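Local coordinates for protein alpha-1,2-mannosidase (Trichoderma reesei, PDB 1HCU) that probably trims alpha-1,2-linked mannose residues from high-mannose N-glycans, as a calcium-dependent glycosyl hydrolase of family 47, at residues 62-74 with 111-123. Sequence-based numbering, arbitrary orientation.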
ATOM      1  N   LEU A  62     -10.659  -6.949   8.158  1.00  9.87           N
ATOM      2  CA  LEU A  62     -10.657  -7.472   9.516  1.00  8.93           C
ATOM      3  C   LEU A  62      -9.941  -6.595  10.547  1.00  9.50           C
ATOM      4  O   LEU A  62     -10.521  -6.246  11.572  1.00  9.01           O
ATOM      5  CB  LEU A  62     -10.046  -8.877   9.523  1.00  7.86           C
ATOM      6  CG  LEU A  62      -9.874  -9.569  10.874  1.00  8.66           C
ATOM      7  CD1 LEU A  62     -11.197  -9.600  11.611  1.00  7.81           C
ATOM      8  CD2 LEU A  62      -9.338 -10.996  10.659  1.00  9.44           C
ATOM      9  N   ASP A  63      -8.686  -6.236  10.293  1.00  8.97           N
ATOM     10  CA  ASP A  63      -7.967  -5.427  11.260  1.00 11.51           C
ATOM     11  C   ASP A  63      -8.504  -4.005  11.370  1.00 11.51           C
ATOM     12  O   ASP A  63      -8.436  -3.391  12.434  1.00 11.36           O
ATOM     13  CB  ASP A  63      -6.461  -5.421  10.963  1.00 13.48           C
ATOM     14  CG  ASP A  63      -6.116  -4.778   9.636  1.00 16.50           C
ATOM     15  OD1 ASP A  63      -4.904  -4.667   9.362  1.00 18.07           O
ATOM     16  OD2 ASP A  63      -7.030  -4.390   8.872  1.00 17.32           O
ATOM     17  N   THR A  64      -9.051  -3.479  10.281  1.00 11.15           N
ATOM     18  CA  THR A  64      -9.609  -2.141  10.329  1.00 11.41           C
ATOM     19  C   THR A  64     -10.791  -2.193  11.297  1.00 12.55           C
ATOM     20  O   THR A  64     -10.971  -1.297  12.120  1.00 13.54           O
ATOM     21  CB  THR A  64     -10.083  -1.672   8.937  1.00 11.33           C
ATOM     22  OG1 THR A  64      -8.961  -1.625   8.042  1.00 11.35           O
ATOM     23  CG2 THR A  64     -10.706  -0.286   9.023  1.00 10.64           C
ATOM     24  N   ALA A  65     -11.576  -3.268  11.212  1.00 12.80           N
ATOM     25  CA  ALA A  65     -12.738  -3.458  12.081  1.00 11.72           C
ATOM     26  C   ALA A  65     -12.302  -3.580  13.535  1.00 12.36           C
ATOM     27  O   ALA A  65     -13.024  -3.175  14.442  1.00 15.12           O
ATOM     28  CB  ALA A  65     -13.506  -4.711  11.664  1.00  9.05           C
ATOM     29  N   ILE A  66     -11.124  -4.150  13.758  1.00 12.87           N
ATOM     30  CA  ILE A  66     -10.613  -4.311  15.116  1.00 12.93           C
ATOM     31  C   ILE A  66     -10.239  -2.958  15.722  1.00 12.28           C
ATOM     32  O   ILE A  66     -10.595  -2.670  16.858  1.00 13.39           O
ATOM     33  CB  ILE A  66      -9.368  -5.232  15.138  1.00 12.17           C
ATOM     34  CG1 ILE A  66      -9.777  -6.670  14.845  1.00 10.87           C
ATOM     35  CG2 ILE A  66      -8.681  -5.155  16.492  1.00 10.65           C
ATOM     36  CD1 ILE A  66      -8.606  -7.600  14.668  1.00 10.69           C
ATOM     37  N   LEU A  67      -9.532  -2.133  14.955  1.00 12.60           N
ATOM     38  CA  LEU A  67      -9.098  -0.814  15.432  1.00 13.14           C
ATOM     39  C   LEU A  67     -10.268   0.139  15.661  1.00 13.47           C
ATOM     40  O   LEU A  67     -10.149   1.107  16.414  1.00 13.23           O
ATOM     41  CB  LEU A  67      -8.116  -0.186  14.433  1.00 10.22           C
ATOM     42  CG  LEU A  67      -6.854  -0.993  14.110  1.00 11.77           C
ATOM     43  CD1 LEU A  67      -6.036  -0.269  13.048  1.00 11.61           C
ATOM     44  CD2 LEU A  67      -6.030  -1.185  15.374  1.00 11.55           C
ATOM     45  N   MET A  68     -11.391  -0.134  15.003  1.00 13.86           N
ATOM     46  CA  MET A  68     -12.577   0.698  15.134  1.00 16.27           C
ATOM     47  C   MET A  68     -13.479   0.223  16.267  1.00 17.81           C
ATOM     48  O   MET A  68     -14.460   0.879  16.600  1.00 19.55           O
ATOM     49  CB  MET A  68     -13.371   0.702  13.826  1.00 16.32           C
ATOM     50  CG  MET A  68     -12.687   1.436  12.686  1.00 15.76           C
ATOM     51  SD  MET A  68     -13.586   1.253  11.134  1.00 14.36           S
ATOM     52  CE  MET A  68     -13.027   2.700  10.224  1.00 11.90           C
ATOM     53  N   GLY A  69     -13.154  -0.919  16.857  1.00 19.46           N
ATOM     54  CA  GLY A  69     -13.972  -1.426  17.946  1.00 20.97           C
ATOM     55  C   GLY A  69     -15.261  -2.081  17.471  1.00 22.08           C
ATOM     56  O   GLY A  69     -16.240  -2.140  18.215  1.00 21.89           O
ATOM     57  N   ASP A  70     -15.265  -2.576  16.234  1.00 22.17           N
ATOM     58  CA  ASP A  70     -16.442  -3.234  15.679  1.00 21.27           C
ATOM     59  C   ASP A  70     -16.484  -4.709  16.029  1.00 21.19           C
ATOM     60  O   ASP A  70     -16.279  -5.578  15.177  1.00 19.02           O
ATOM     61  CB  ASP A  70     -16.480  -3.063  14.166  1.00 21.13           C
ATOM     62  CG  ASP A  70     -16.577  -1.618  13.761  1.00 22.32           C
ATOM     63  OD1 ASP A  70     -16.929  -0.790  14.632  1.00 24.24           O
ATOM     64  OD2 ASP A  70     -16.313  -1.307  12.582  1.00 22.29           O
ATOM     65  N   ALA A  71     -16.773  -4.980  17.296  1.00 21.52           N
ATOM     66  CA  ALA A  71     -16.840  -6.340  17.800  1.00 22.31           C
ATOM     67  C   ALA A  71     -17.634  -7.286  16.892  1.00 22.76           C
ATOM     68  O   ALA A  71     -17.111  -8.316  16.469  1.00 23.75           O
ATOM     69  CB  ALA A  71     -17.425  -6.335  19.215  1.00 20.76           C
ATOM     70  N   ASP A  72     -18.881  -6.941  16.584  1.00 22.46           N
ATOM     71  CA  ASP A  72     -19.719  -7.794  15.736  1.00 23.52           C
ATOM     72  C   ASP A  72     -19.104  -8.190  14.400  1.00 21.89           C
ATOM     73  O   ASP A  72     -19.076  -9.366  14.047  1.00 22.63           O
ATOM     74  CB  ASP A  72     -21.068  -7.120  15.491  1.00 27.94           C
ATOM     75  CG  ASP A  72     -21.995  -7.237  16.679  1.00 30.91           C
ATOM     76  OD1 ASP A  72     -21.491  -7.430  17.811  1.00 32.34           O
ATOM     77  OD2 ASP A  72     -23.224  -7.127  16.482  1.00 34.21           O
ATOM     78  N   ILE A  73     -18.630  -7.209  13.646  1.00 19.30           N
ATOM     79  CA  ILE A  73     -18.015  -7.497  12.367  1.00 17.19           C
ATOM     80  C   ILE A  73     -16.800  -8.394  12.571  1.00 15.79           C
ATOM     81  O   ILE A  73     -16.580  -9.325  11.800  1.00 16.98           O
ATOM     82  CB  ILE A  73     -17.577  -6.195  11.654  1.00 17.22           C
ATOM     83  CG1 ILE A  73     -18.814  -5.335  11.362  1.00 13.05           C
ATOM     84  CG2 ILE A  73     -16.814  -6.528  10.373  1.00 14.79           C
ATOM     85  CD1 ILE A  73     -18.505  -3.976  10.793  1.00 13.83           C
ATOM     86  N   VAL A  74     -16.027  -8.125  13.619  1.00 14.85           N
ATOM     87  CA  VAL A  74     -14.836  -8.916  13.898  1.00 16.74           C
ATOM     88  C   VAL A  74     -15.208 -10.372  14.116  1.00 18.36           C
ATOM     89  O   VAL A  74     -14.586 -11.278  13.562  1.00 19.44           O
ATOM     90  CB  VAL A  74     -14.084  -8.401  15.147  1.00 16.24           C
ATOM     91  CG1 VAL A  74     -12.924  -9.333  15.489  1.00 16.55           C
ATOM     92  CG2 VAL A  74     -13.566  -7.013  14.899  1.00 15.71           C
ATOM     93  N   SER A 111      -1.723  -9.310  10.842  1.00 11.53           N
ATOM     94  CA  SER A 111      -1.974  -8.072  11.576  1.00 11.80           C
ATOM     95  C   SER A 111      -3.120  -8.301  12.560  1.00 12.77           C
ATOM     96  O   SER A 111      -3.058  -7.869  13.714  1.00 12.19           O
ATOM     97  CB  SER A 111      -2.304  -6.918  10.616  1.00 11.30           C
ATOM     98  OG  SER A 111      -3.480  -7.175   9.869  1.00 12.33           O
ATOM     99  N   ALA A 112      -4.162  -8.998  12.109  1.00 12.87           N
ATOM    100  CA  ALA A 112      -5.294  -9.296  12.974  1.00 12.30           C
ATOM    101  C   ALA A 112      -4.801 -10.148  14.143  1.00 12.78           C
ATOM    102  O   ALA A 112      -5.194  -9.937  15.290  1.00 14.73           O
ATOM    103  CB  ALA A 112      -6.366 -10.048  12.199  1.00 11.76           C
ATOM    104  N   TYR A 113      -3.929 -11.105  13.854  1.00 11.69           N
ATOM    105  CA  TYR A 113      -3.406 -11.961  14.908  1.00 12.91           C
ATOM    106  C   TYR A 113      -2.634 -11.135  15.943  1.00 14.11           C
ATOM    107  O   TYR A 113      -2.868 -11.264  17.146  1.00 14.90           O
ATOM    108  CB  TYR A 113      -2.510 -13.036  14.297  1.00 13.47           C
ATOM    109  CG  TYR A 113      -1.972 -14.029  15.294  1.00 14.29           C
ATOM    110  CD1 TYR A 113      -2.782 -15.024  15.841  1.00 14.68           C
ATOM    111  CD2 TYR A 113      -0.643 -13.968  15.691  1.00 15.37           C
ATOM    112  CE1 TYR A 113      -2.265 -15.935  16.765  1.00 15.59           C
ATOM    113  CE2 TYR A 113      -0.123 -14.855  16.597  1.00 14.81           C
ATOM    114  CZ  TYR A 113      -0.928 -15.834  17.135  1.00 17.01           C
ATOM    115  OH  TYR A 113      -0.371 -16.679  18.064  1.00 18.13           O
ATOM    116  N   ASP A 114      -1.732 -10.271  15.477  1.00 14.63           N
ATOM    117  CA  ASP A 114      -0.951  -9.442  16.385  1.00 15.90           C
ATOM    118  C   ASP A 114      -1.820  -8.486  17.204  1.00 17.72           C
ATOM    119  O   ASP A 114      -1.552  -8.259  18.382  1.00 18.63           O
ATOM    120  CB  ASP A 114       0.120  -8.647  15.624  1.00 16.84           C
ATOM    121  CG  ASP A 114       1.354  -9.485  15.291  1.00 17.48           C
ATOM    122  OD1 ASP A 114       1.616 -10.474  16.008  1.00 19.31           O
ATOM    123  OD2 ASP A 114       2.075  -9.146  14.329  1.00 18.59           O
ATOM    124  N   LEU A 115      -2.860  -7.929  16.596  1.00 17.87           N
ATOM    125  CA  LEU A 115      -3.724  -7.016  17.326  1.00 18.98           C
ATOM    126  C   LEU A 115      -4.578  -7.751  18.367  1.00 20.41           C
ATOM    127  O   LEU A 115      -4.652  -7.329  19.525  1.00 19.32           O
ATOM    128  CB  LEU A 115      -4.624  -6.243  16.357  1.00 18.20           C
ATOM    129  CG  LEU A 115      -3.918  -5.270  15.397  1.00 17.80           C
ATOM    130  CD1 LEU A 115      -4.935  -4.671  14.436  1.00 14.21           C
ATOM    131  CD2 LEU A 115      -3.222  -4.172  16.176  1.00 16.76           C
ATOM    132  N   LEU A 116      -5.199  -8.859  17.963  1.00 19.93           N
ATOM    133  CA  LEU A 116      -6.051  -9.631  18.867  1.00 20.16           C
ATOM    134  C   LEU A 116      -5.293 -10.303  20.021  1.00 21.11           C
ATOM    135  O   LEU A 116      -5.902 -10.733  20.995  1.00 19.97           O
ATOM    136  CB  LEU A 116      -6.853 -10.676  18.073  1.00 19.27           C
ATOM    137  CG  LEU A 116      -7.872 -10.056  17.106  1.00 17.97           C
ATOM    138  CD1 LEU A 116      -8.689 -11.145  16.437  1.00 19.37           C
ATOM    139  CD2 LEU A 116      -8.785  -9.111  17.865  1.00 16.57           C
ATOM    140  N   ARG A 117      -3.971 -10.398  19.903  1.00 21.81           N
ATOM    141  CA  ARG A 117      -3.153 -10.978  20.959  1.00 24.07           C
ATOM    142  C   ARG A 117      -2.433  -9.875  21.718  1.00 24.64           C
ATOM    143  O   ARG A 117      -1.861 -10.112  22.782  1.00 26.21           O
ATOM    144  CB  ARG A 117      -2.110 -11.938  20.399  1.00 25.64           C
ATOM    145  CG  ARG A 117      -2.688 -13.195  19.808  1.00 31.87           C
ATOM    146  CD  ARG A 117      -1.633 -14.259  19.750  1.00 35.30           C
ATOM    147  NE  ARG A 117      -1.312 -14.765  21.079  1.00 40.76           N
ATOM    148  CZ  ARG A 117      -0.214 -15.455  21.361  1.00 41.56           C
ATOM    149  NH1 ARG A 117       0.666 -15.710  20.401  1.00 43.25           N
ATOM    150  NH2 ARG A 117       0.004 -15.890  22.596  1.00 43.38           N
ATOM    151  N   GLY A 118      -2.470  -8.668  21.168  1.00 23.63           N
ATOM    152  CA  GLY A 118      -1.810  -7.550  21.805  1.00 21.94           C
ATOM    153  C   GLY A 118      -2.742  -6.563  22.485  1.00 22.37           C
ATOM    154  O   GLY A 118      -3.572  -6.948  23.307  1.00 21.26           O
ATOM    155  N   PRO A 119      -2.638  -5.272  22.136  1.00 22.30           N
ATOM    156  CA  PRO A 119      -3.446  -4.188  22.701  1.00 22.51           C
ATOM    157  C   PRO A 119      -4.916  -4.141  22.298  1.00 22.39           C
ATOM    158  O   PRO A 119      -5.625  -3.214  22.678  1.00 23.37           O
ATOM    159  CB  PRO A 119      -2.693  -2.944  22.249  1.00 23.55           C
ATOM    160  CG  PRO A 119      -2.277  -3.339  20.866  1.00 22.20           C
ATOM    161  CD  PRO A 119      -1.779  -4.768  21.046  1.00 21.54           C
ATOM    162  N   PHE A 120      -5.372  -5.118  21.524  1.00 22.51           N
ATOM    163  CA  PHE A 120      -6.769  -5.155  21.109  1.00 23.04           C
ATOM    164  C   PHE A 120      -7.374  -6.521  21.361  1.00 25.07           C
ATOM    165  O   PHE A 120      -8.364  -6.885  20.734  1.00 26.30           O
ATOM    166  CB  PHE A 120      -6.919  -4.805  19.622  1.00 22.48           C
ATOM    167  CG  PHE A 120      -6.690  -3.355  19.313  1.00 21.52           C
ATOM    168  CD1 PHE A 120      -5.401  -2.834  19.273  1.00 22.15           C
ATOM    169  CD2 PHE A 120      -7.767  -2.497  19.110  1.00 22.74           C
ATOM    170  CE1 PHE A 120      -5.183  -1.482  19.041  1.00 22.25           C
ATOM    171  CE2 PHE A 120      -7.561  -1.134  18.875  1.00 21.85           C
ATOM    172  CZ  PHE A 120      -6.266  -0.627  18.842  1.00 23.04           C
ATOM    173  N   SER A 121      -6.790  -7.271  22.290  1.00 26.46           N
ATOM    174  CA  SER A 121      -7.273  -8.613  22.603  1.00 29.30           C
ATOM    175  C   SER A 121      -8.710  -8.670  23.114  1.00 31.59           C
ATOM    176  O   SER A 121      -9.361  -9.714  23.029  1.00 31.87           O
ATOM    177  CB  SER A 121      -6.348  -9.272  23.622  1.00 29.00           C
ATOM    178  OG  SER A 121      -6.312  -8.520  24.818  1.00 31.37           O
ATOM    179  N   SER A 122      -9.201  -7.554  23.641  1.00 34.25           N
ATOM    180  CA  SER A 122     -10.565  -7.490  24.161  1.00 36.68           C
ATOM    181  C   SER A 122     -11.605  -7.699  23.054  1.00 38.74           C
ATOM    182  O   SER A 122     -12.678  -8.256  23.301  1.00 38.68           O
ATOM    183  CB  SER A 122     -10.812  -6.140  24.845  1.00 37.11           C
ATOM    184  OG  SER A 122     -10.783  -5.080  23.904  1.00 37.19           O
ATOM    185  N   LEU A 123     -11.287  -7.253  21.840  1.00 39.74           N
ATOM    186  CA  LEU A 123     -12.203  -7.391  20.704  1.00 40.24           C
ATOM    187  C   LEU A 123     -12.397  -8.834  20.237  1.00 40.16           C
ATOM    188  O   LEU A 123     -12.955  -9.077  19.167  1.00 41.20           O
ATOM    189  CB  LEU A 123     -11.729  -6.530  19.527  1.00 39.93           C
ATOM    190  CG  LEU A 123     -12.181  -5.066  19.544  1.00 41.42           C
ATOM    191  CD1 LEU A 123     -10.982  -4.144  19.411  1.00 40.83           C
ATOM    192  CD2 LEU A 123     -13.174  -4.825  18.412  1.00 40.79           C
TER
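Leu62 sets CD2 against Ala112 CB at 3.5 Å, where Leu133 of helix 127-144 packs on both residues. Asp63 has its CG between the backbone N and the carbonyl carbon (chi1 64°), and OD1 lies 2.9 Å from Ser111 OG. The one hydroxyl proton may go to OD1 or to the carbonyl O of Gly107 or Gly108. Both carboxylate oxygens have further partners: His488 hydrogen-bonds OD1 and Lys459 makes a salt bridge to OD2. Ile66 fills the middle. Its CD1 meets Leu116 CG at 3.5 Å, while CG2, anti to the backbone N, reaches Phe120 CB at 3.6 Å. Leu67 places CD2 over one face of the Phe120 ring, 3.8 Å from the centroid, in a CH-pi contact. The same methyl touches Leu115 CD1. With the Phe120 ring cut back to an alanine, Leu67 CD2 would probably lose its CH-pi partner, and Ile66 CG2 would be likely to keep only the contact with CB. Helix 56-67 closes in a Schellman motif at Gly69, and Leu123 CD2 lies 3.5 Å from Gly69 CA. Val74, on the next helix, brings CG2 to 4.2 Å from Leu123 CD2. The helical parts 62-67 and 111-117 run in the same sense, at 24°, within the alpha-helical family 47 fold. Apolar packing joins the end of helix 56-67 and the start of helix 71-80 to the end of helix 98-117 and the turn after it. The polar cluster at Asp63 ties the interface to the chain's C-terminal region.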